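PDB 5B3T: biliverdin reductase from Synechocystis sp., which probably reduces biliverdin in an NAD(P)H-dependent reaction of the heme-degrading pathway, using a Rossmann-fold domain that binds NADP(+). Local coordinates for residues H100-Y105 against L127-H132; A29-G34 against D290-L295. All coordinates share one frame; numbering follows the deposited sequence.

How the interactions relate
From the N terminus, the chain runs through strand 14-19 into helix 23-34, whose end lies some 256 residues from its partner in helix 283-300; interaction 2 closes this long loop. Interaction 1 lies wholly within that span and closes a short one, in which strand 100-104 is followed by helix 111-124 and strand 128-131. The two contacts therefore nest and do not cross. Interaction 1 pairs the last two strands of the parallel Rossmann sheet, while interaction 2 packs helix 283-300, from the C-terminal part of the chain, against helix 23-34 of the Rossmann fold. They lie about 13 Å apart, centre to centre, and touch directly: His-129 NE2 is 2.9 Å from Asp-290 OD1, a probable hydrogen bond.

Interaction 1. Residues H100-Y105 against L127-H132; sequences HVVLEY and LLHVEH
His-100 turns CG anti to its carbonyl carbon (chi1 -59°), and with chi2 at -69° the ring presents ND1 to the backbone of Leu-127. Leu-127 N donates to ND1 at 3.0 Å, nearly straight (175°) and in the ring plane, so ND1 acts as the acceptor. A phenylalanine here would probably leave the Leu-127 N-H without its ring acceptor and the start of 127-132 less firmly held. Beyond this bond the backbones pair in parallel register, Val-101 with Leu-128 through Glu-104 with Glu-131. Five N-H...O bonds alternate between the strands, from Val-101 N to Leu-127 O at 2.9 Å to Tyr-105 N to Glu-131 O at 2.8 Å. On one face, Leu-103 CD1 meets both Leu-128 CD1 and Val-130 CG2, each at 3.7 Å; on the other, Val-102 CG1 reaches the edge of the His-129 ring, whose NE2 is hydrogen-bonded to Asp-290, CD2 being 4.0 Å away. Tyr-105, an NADP(+)-binding residue although no cofactor is bound in this model, sets CB over the His-132 ring, 4.1 Å from its centroid, a CH-pi contact. Glu-104 OE2 accepts from the backbone N of Ile-133 and Glu-134. With crossover helix 111-124 the strands make a beta-alpha-beta unit, 128-131 at the sheet edge and 77-80 flanking 100-104; helix 283-300 covers the Val-102 and His-129 face, and helix 309-325 touches Tyr-105 and Val-130.

Interaction 2. Residues A29-G34 against D290-L295; sequences AEVFRG and DTEAVL
Phe-32, Thr-291 and Val-31 bury the most surface here, and the Thr-291 methyl is where all three meet. CG2 of Thr-291 stands over one face of the Phe-32 ring, 3.9 Å from the centroid and 23° off the normal, which meets the geometry of a CH-pi contact. It is offset toward the rim, with Phe-32 CE1 nearest at 3.5 Å. The same methyl touches Val-31 CG1 at 3.7 Å, the two side chains running antiparallel alongside one another. Thr-291 can offer its methyl because CG2 lies anti to the backbone N, while OG1 (chi1 -57°) is turned back to Phe-287 O in its own helix and is also bonded to Arg-28. The short segments cross at -47° with their axes 10.1 Å apart, and no hydrogen bond joins them: this is apolar helix packing. It sets helix 23-34, which follows the glycine-rich turn of the Rossmann fold, against helix 283-300 of the C-terminal part of the chain. One turn on from Thr-291, Leu-295 CD2 approaches the Phe-32 ring at its edge, 4.1 Å from CE1. Strand 14-19 borders the contact, Val-16 touching Phe-32 and Val-14 touching Leu-295.

Interaction 1. Residues H100-Y105 against L127-H132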
ATOM      1  N   HIS A 100      11.680  15.814  -0.253  1.00 18.22           N
ATOM      2  CA  HIS A 100      10.660  15.177   0.564  1.00 18.74           C
ATOM      3  C   HIS A 100      10.070  13.995  -0.196  1.00 17.35           C
ATOM      4  O   HIS A 100      10.012  13.992  -1.429  1.00 18.34           O
ATOM      5  CB  HIS A 100       9.560  16.174   0.932  1.00 18.17           C
ATOM      6  CG  HIS A 100      10.051  17.373   1.682  1.00 18.99           C
ATOM      7  ND1 HIS A 100      10.526  17.300   2.975  1.00 20.06           N
ATOM      8  CD2 HIS A 100      10.142  18.675   1.321  1.00 19.91           C
ATOM      9  CE1 HIS A 100      10.885  18.507   3.377  1.00 21.35           C
ATOM     10  NE2 HIS A 100      10.664  19.358   2.392  1.00 18.72           N
ATOM     11  N   VAL A 101       9.635  12.979   0.544  1.00 16.38           N
ATOM     12  CA  VAL A 101       9.180  11.727  -0.052  1.00 16.91           C
ATOM     13  C   VAL A 101       7.839  11.334   0.554  1.00 17.41           C
ATOM     14  O   VAL A 101       7.688  11.299   1.781  1.00 16.90           O
ATOM     15  CB  VAL A 101      10.206  10.593   0.137  1.00 16.61           C
ATOM     16  CG1 VAL A 101       9.669   9.291  -0.440  1.00 15.11           C
ATOM     17  CG2 VAL A 101      11.533  10.955  -0.514  1.00 16.69           C
ATOM     18  N   VAL A 102       6.868  11.047  -0.309  1.00 15.66           N
ATOM     19  CA  VAL A 102       5.628  10.387   0.072  1.00 16.38           C
ATOM     20  C   VAL A 102       5.508   9.124  -0.766  1.00 16.98           C
ATOM     21  O   VAL A 102       5.689   9.167  -1.988  1.00 16.25           O
ATOM     22  CB  VAL A 102       4.399  11.294  -0.126  1.00 15.39           C
ATOM     23  CG1 VAL A 102       3.114  10.501   0.098  1.00 17.29           C
ATOM     24  CG2 VAL A 102       4.466  12.487   0.810  1.00 15.69           C
ATOM     25  N   LEU A 103       5.218   8.006  -0.112  1.00 15.67           N
ATOM     26  CA  LEU A 103       5.081   6.725  -0.784  1.00 16.29           C
ATOM     27  C   LEU A 103       3.692   6.152  -0.555  1.00 15.27           C
ATOM     28  O   LEU A 103       3.118   6.297   0.529  1.00 15.75           O
ATOM     29  CB  LEU A 103       6.116   5.708  -0.285  1.00 15.72           C
ATOM     30  CG  LEU A 103       7.608   5.922  -0.532  1.00 16.29           C
ATOM     31  CD1 LEU A 103       8.332   6.089   0.791  1.00 14.91           C
ATOM     32  CD2 LEU A 103       8.182   4.748  -1.314  1.00 14.24           C
ATOM     33  N   GLU A 104       3.156   5.513  -1.587  1.00 13.77           N
ATOM     34  CA  GLU A 104       2.146   4.489  -1.384  1.00 14.92           C
ATOM     35  C   GLU A 104       2.870   3.211  -0.990  1.00 16.05           C
ATOM     36  O   GLU A 104       3.818   2.802  -1.667  1.00 15.89           O
ATOM     37  CB  GLU A 104       1.321   4.277  -2.654  1.00 14.41           C
ATOM     38  CG  GLU A 104       0.160   3.302  -2.497  1.00 15.07           C
ATOM     39  CD  GLU A 104      -0.980   3.873  -1.672  1.00 17.41           C
ATOM     40  OE1 GLU A 104      -0.979   5.096  -1.415  1.00 17.76           O
ATOM     41  OE2 GLU A 104      -1.883   3.103  -1.288  1.00 19.13           O
ATOM     42  N   TYR A 105       2.458   2.609   0.123  1.00 14.87           N
ATOM     43  CA  TYR A 105       3.076   1.379   0.614  1.00 15.35           C
ATOM     44  C   TYR A 105       3.195   0.376  -0.537  1.00 14.91           C
ATOM     45  O   TYR A 105       2.266   0.245  -1.329  1.00 15.16           O
ATOM     46  CB  TYR A 105       2.256   0.798   1.767  1.00 14.78           C
ATOM     47  CG  TYR A 105       2.956  -0.309   2.512  1.00 14.53           C
ATOM     48  CD1 TYR A 105       3.837  -0.025   3.547  1.00 14.03           C
ATOM     49  CD2 TYR A 105       2.747  -1.640   2.174  1.00 14.06           C
ATOM     50  CE1 TYR A 105       4.486  -1.034   4.228  1.00 15.50           C
ATOM     51  CE2 TYR A 105       3.395  -2.656   2.847  1.00 14.66           C
ATOM     52  CZ  TYR A 105       4.260  -2.349   3.874  1.00 14.56           C
ATOM     53  OH  TYR A 105       4.904  -3.360   4.549  1.00 12.66           O
ATOM     54  N   LEU A 127      10.812  15.070   4.905  1.00 19.41           N
ATOM     55  CA  LEU A 127       9.651  14.234   5.167  1.00 19.91           C
ATOM     56  C   LEU A 127       9.816  12.858   4.534  1.00 18.46           C
ATOM     57  O   LEU A 127      10.248  12.731   3.384  1.00 17.87           O
ATOM     58  CB  LEU A 127       8.388  14.905   4.625  1.00 19.79           C
ATOM     59  CG  LEU A 127       7.073  14.125   4.708  1.00 20.07           C
ATOM     60  CD1 LEU A 127       6.673  13.892   6.159  1.00 18.89           C
ATOM     61  CD2 LEU A 127       5.963  14.842   3.941  1.00 17.81           C
ATOM     62  N   LEU A 128       9.478  11.823   5.300  1.00 18.15           N
ATOM     63  CA  LEU A 128       9.301  10.472   4.776  1.00 19.05           C
ATOM     64  C   LEU A 128       7.945   9.990   5.268  1.00 18.84           C
ATOM     65  O   LEU A 128       7.794   9.645   6.444  1.00 19.08           O
ATOM     66  CB  LEU A 128      10.418   9.528   5.223  1.00 16.69           C
ATOM     67  CG  LEU A 128      10.241   8.068   4.791  1.00 18.45           C
ATOM     68  CD1 LEU A 128      10.268   7.940   3.275  1.00 15.70           C
ATOM     69  CD2 LEU A 128      11.306   7.186   5.418  1.00 20.47           C
ATOM     70  N   HIS A 129       6.961   9.986   4.374  1.00 17.50           N
ATOM     71  CA  HIS A 129       5.573   9.720   4.721  1.00 17.31           C
ATOM     72  C   HIS A 129       5.054   8.576   3.863  1.00 18.32           C
ATOM     73  O   HIS A 129       5.207   8.596   2.637  1.00 16.16           O
ATOM     74  CB  HIS A 129       4.724  10.978   4.521  1.00 16.56           C
ATOM     75  CG  HIS A 129       3.262  10.773   4.763  1.00 18.83           C
ATOM     76  ND1 HIS A 129       2.749  10.442   5.998  1.00 19.47           N
ATOM     77  CD2 HIS A 129       2.200  10.869   3.927  1.00 18.55           C
ATOM     78  CE1 HIS A 129       1.434  10.336   5.911  1.00 20.96           C
ATOM     79  NE2 HIS A 129       1.077  10.591   4.665  1.00 20.70           N
ATOM     80  N   VAL A 130       4.445   7.582   4.506  1.00 16.64           N
ATOM     81  CA  VAL A 130       3.926   6.404   3.823  1.00 17.03           C
ATOM     82  C   VAL A 130       2.485   6.184   4.260  1.00 18.41           C
ATOM     83  O   VAL A 130       2.185   6.201   5.459  1.00 18.71           O
ATOM     84  CB  VAL A 130       4.767   5.147   4.122  1.00 17.30           C
ATOM     85  CG1 VAL A 130       4.201   3.938   3.380  1.00 15.13           C
ATOM     86  CG2 VAL A 130       6.222   5.372   3.753  1.00 17.09           C
ATOM     87  N   GLU A 131       1.599   5.978   3.290  1.00 17.02           N
ATOM     88  CA  GLU A 131       0.244   5.524   3.557  1.00 17.96           C
ATOM     89  C   GLU A 131      -0.072   4.338   2.658  1.00 16.98           C
ATOM     90  O   GLU A 131       0.648   4.038   1.702  1.00 14.93           O
ATOM     91  CB  GLU A 131      -0.790   6.640   3.350  1.00 18.25           C
ATOM     92  CG  GLU A 131      -1.385   7.190   4.647  1.00 20.65           C
ATOM     93  CD  GLU A 131      -2.184   6.158   5.444  1.00 25.24           C
ATOM     94  OE1 GLU A 131      -2.416   5.034   4.947  1.00 21.96           O
ATOM     95  OE2 GLU A 131      -2.589   6.478   6.582  1.00 31.52           O
ATOM     96  N   HIS A 132      -1.169   3.657   2.985  1.00 17.23           N
ATOM     97  CA  HIS A 132      -1.623   2.478   2.245  1.00 16.62           C
ATOM     98  C   HIS A 132      -3.128   2.648   2.045  1.00 16.89           C
ATOM     99  O   HIS A 132      -3.930   2.154   2.843  1.00 16.79           O
ATOM    100  CB  HIS A 132      -1.280   1.198   2.993  1.00 15.18           C
ATOM    101  CG  HIS A 132      -1.371  -0.039   2.155  1.00 16.13           C
ATOM    102  ND1 HIS A 132      -1.287  -1.305   2.690  1.00 15.29           N
ATOM    103  CD2 HIS A 132      -1.534  -0.203   0.820  1.00 15.80           C
ATOM    104  CE1 HIS A 132      -1.394  -2.197   1.721  1.00 15.71           C
ATOM    105  NE2 HIS A 132      -1.545  -1.554   0.578  1.00 16.96           N
TER

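Interaction 2. Residues A29-G34 against D290-L295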
ATOM      1  N   ALA A  29      -1.955  13.300  -8.051  1.00 18.55           N
ATOM      2  CA  ALA A  29      -1.809  14.338  -9.066  1.00 20.53           C
ATOM      3  C   ALA A  29      -3.033  15.244  -9.111  1.00 21.02           C
ATOM      4  O   ALA A  29      -2.906  16.462  -9.277  1.00 21.51           O
ATOM      5  CB  ALA A  29      -1.566  13.705 -10.435  1.00 20.19           C
ATOM      6  N   GLU A  30      -4.227  14.664  -8.965  1.00 20.65           N
ATOM      7  CA  GLU A  30      -5.447  15.464  -9.009  1.00 22.31           C
ATOM      8  C   GLU A  30      -5.463  16.512  -7.901  1.00 22.86           C
ATOM      9  O   GLU A  30      -5.827  17.670  -8.139  1.00 23.37           O
ATOM     10  CB  GLU A  30      -6.673  14.555  -8.918  1.00 22.18           C
ATOM     11  CG  GLU A  30      -6.906  13.703 -10.160  1.00 22.15           C
ATOM     12  CD  GLU A  30      -7.980  12.647  -9.964  1.00 22.68           C
ATOM     13  OE1 GLU A  30      -8.323  12.344  -8.801  1.00 24.27           O
ATOM     14  OE2 GLU A  30      -8.483  12.118 -10.977  1.00 23.10           O
ATOM     15  N   VAL A  31      -5.053  16.135  -6.690  1.00 21.61           N
ATOM     16  CA  VAL A  31      -5.109  17.068  -5.568  1.00 22.44           C
ATOM     17  C   VAL A  31      -3.948  18.054  -5.611  1.00 23.31           C
ATOM     18  O   VAL A  31      -4.114  19.236  -5.289  1.00 24.40           O
ATOM     19  CB  VAL A  31      -5.154  16.292  -4.238  1.00 22.50           C
ATOM     20  CG1 VAL A  31      -5.183  17.256  -3.058  1.00 22.50           C
ATOM     21  CG2 VAL A  31      -6.363  15.362  -4.204  1.00 22.09           C
ATOM     22  N   PHE A  32      -2.756  17.593  -5.999  1.00 21.71           N
ATOM     23  CA  PHE A  32      -1.607  18.491  -6.089  1.00 23.75           C
ATOM     24  C   PHE A  32      -1.861  19.622  -7.075  1.00 25.10           C
ATOM     25  O   PHE A  32      -1.481  20.773  -6.823  1.00 25.23           O
ATOM     26  CB  PHE A  32      -0.352  17.712  -6.484  1.00 21.09           C
ATOM     27  CG  PHE A  32       0.316  17.020  -5.338  1.00 21.60           C
ATOM     28  CD1 PHE A  32       0.536  17.689  -4.151  1.00 21.07           C
ATOM     29  CD2 PHE A  32       0.727  15.702  -5.450  1.00 19.64           C
ATOM     30  CE1 PHE A  32       1.155  17.063  -3.091  1.00 20.60           C
ATOM     31  CE2 PHE A  32       1.346  15.070  -4.390  1.00 19.57           C
ATOM     32  CZ  PHE A  32       1.560  15.750  -3.210  1.00 19.12           C
ATOM     33  N   ARG A  33      -2.524  19.283  -8.158  1.00 24.57           N
ATOM     34  CA  ARG A  33      -2.886  20.248  -9.164  1.00 27.96           C
ATOM     35  C   ARG A  33      -3.943  21.232  -8.673  1.00 27.73           C
ATOM     36  O   ARG A  33      -3.820  22.397  -8.843  1.00 25.94           O
ATOM     37  CB  ARG A  33      -3.386  19.571 -10.447  1.00 29.66           C
ATOM     38  CG  ARG A  33      -3.655  20.524 -11.588  1.00 34.25           C
ATOM     39  CD  ARG A  33      -4.161  19.878 -12.864  1.00 36.48           C
ATOM     40  NE  ARG A  33      -5.183  18.861 -12.637  1.00 40.07           N
ATOM     41  CZ  ARG A  33      -5.817  18.182 -13.594  1.00 40.90           C
ATOM     42  NH1 ARG A  33      -5.572  18.461 -14.879  1.00 38.85           N
ATOM     43  NH2 ARG A  33      -6.713  17.259 -13.264  1.00 38.47           N
ATOM     44  N   GLY A  34      -4.971  20.710  -8.040  1.00 26.18           N
ATOM     45  CA  GLY A  34      -6.088  21.515  -7.583  1.00 26.51           C
ATOM     46  C   GLY A  34      -5.727  22.416  -6.421  1.00 26.60           C
ATOM     47  O   GLY A  34      -6.269  23.517  -6.295  1.00 27.04           O
ATOM     48  N   ASP A 290      -5.145  13.064   3.011  1.00 17.97           N
ATOM     49  CA  ASP A 290      -3.738  12.794   3.286  1.00 17.81           C
ATOM     50  C   ASP A 290      -2.833  13.763   2.535  1.00 18.57           C
ATOM     51  O   ASP A 290      -1.860  14.275   3.100  1.00 16.75           O
ATOM     52  CB  ASP A 290      -3.393  11.353   2.926  1.00 18.67           C
ATOM     53  CG  ASP A 290      -2.003  10.962   3.384  1.00 20.63           C
ATOM     54  OD1 ASP A 290      -1.838  10.657   4.585  1.00 21.15           O
ATOM     55  OD2 ASP A 290      -1.076  10.967   2.547  1.00 20.29           O
ATOM     56  N   THR A 291      -3.139  14.027   1.263  1.00 17.79           N
ATOM     57  CA  THR A 291      -2.344  14.982   0.498  1.00 18.64           C
ATOM     58  C   THR A 291      -2.405  16.368   1.124  1.00 19.28           C
ATOM     59  O   THR A 291      -1.384  17.059   1.224  1.00 18.13           O
ATOM     60  CB  THR A 291      -2.826  15.035  -0.953  1.00 17.77           C
ATOM     61  OG1 THR A 291      -2.754  13.729  -1.529  1.00 16.53           O
ATOM     62  CG2 THR A 291      -1.958  15.987  -1.767  1.00 19.60           C
ATOM     63  N   GLU A 292      -3.593  16.789   1.563  1.00 18.35           N
ATOM     64  CA  GLU A 292      -3.725  18.104   2.179  1.00 19.75           C
ATOM     65  C   GLU A 292      -2.998  18.165   3.517  1.00 21.24           C
ATOM     66  O   GLU A 292      -2.434  19.206   3.875  1.00 22.00           O
ATOM     67  CB  GLU A 292      -5.203  18.463   2.335  1.00 20.18           C
ATOM     68  CG  GLU A 292      -5.900  18.709   1.004  1.00 22.33           C
ATOM     69  CD  GLU A 292      -7.385  18.982   1.148  1.00 24.00           C
ATOM     70  OE1 GLU A 292      -7.939  18.735   2.238  1.00 23.42           O
ATOM     71  OE2 GLU A 292      -7.999  19.448   0.164  1.00 26.00           O
ATOM     72  N   ALA A 293      -2.991  17.059   4.267  1.00 17.33           N
ATOM     73  CA  ALA A 293      -2.217  17.016   5.503  1.00 19.26           C
ATOM     74  C   ALA A 293      -0.727  17.154   5.221  1.00 21.12           C
ATOM     75  O   ALA A 293      -0.007  17.840   5.957  1.00 19.60           O
ATOM     76  CB  ALA A 293      -2.508  15.720   6.260  1.00 21.40           C
ATOM     77  N   VAL A 294      -0.246  16.509   4.153  1.00 19.13           N
ATOM     78  CA  VAL A 294       1.159  16.628   3.774  1.00 19.23           C
ATOM     79  C   VAL A 294       1.487  18.066   3.402  1.00 18.92           C
ATOM     80  O   VAL A 294       2.507  18.620   3.829  1.00 18.81           O
ATOM     81  CB  VAL A 294       1.484  15.655   2.624  1.00 19.10           C
ATOM     82  CG1 VAL A 294       2.807  16.014   1.973  1.00 18.66           C
ATOM     83  CG2 VAL A 294       1.512  14.219   3.133  1.00 19.64           C
ATOM     84  N   LEU A 295       0.627  18.695   2.604  1.00 19.01           N
ATOM     85  CA  LEU A 295       0.820  20.100   2.269  1.00 22.28           C
ATOM     86  C   LEU A 295       0.830  20.965   3.522  1.00 22.39           C
ATOM     87  O   LEU A 295       1.641  21.890   3.643  1.00 20.87           O
ATOM     88  CB  LEU A 295      -0.273  20.554   1.300  1.00 20.49           C
ATOM     89  CG  LEU A 295      -0.109  19.947  -0.096  1.00 20.69           C
ATOM     90  CD1 LEU A 295      -1.254  20.330  -1.014  1.00 22.03           C
ATOM     91  CD2 LEU A 295       1.224  20.373  -0.694  1.00 22.32           C
TER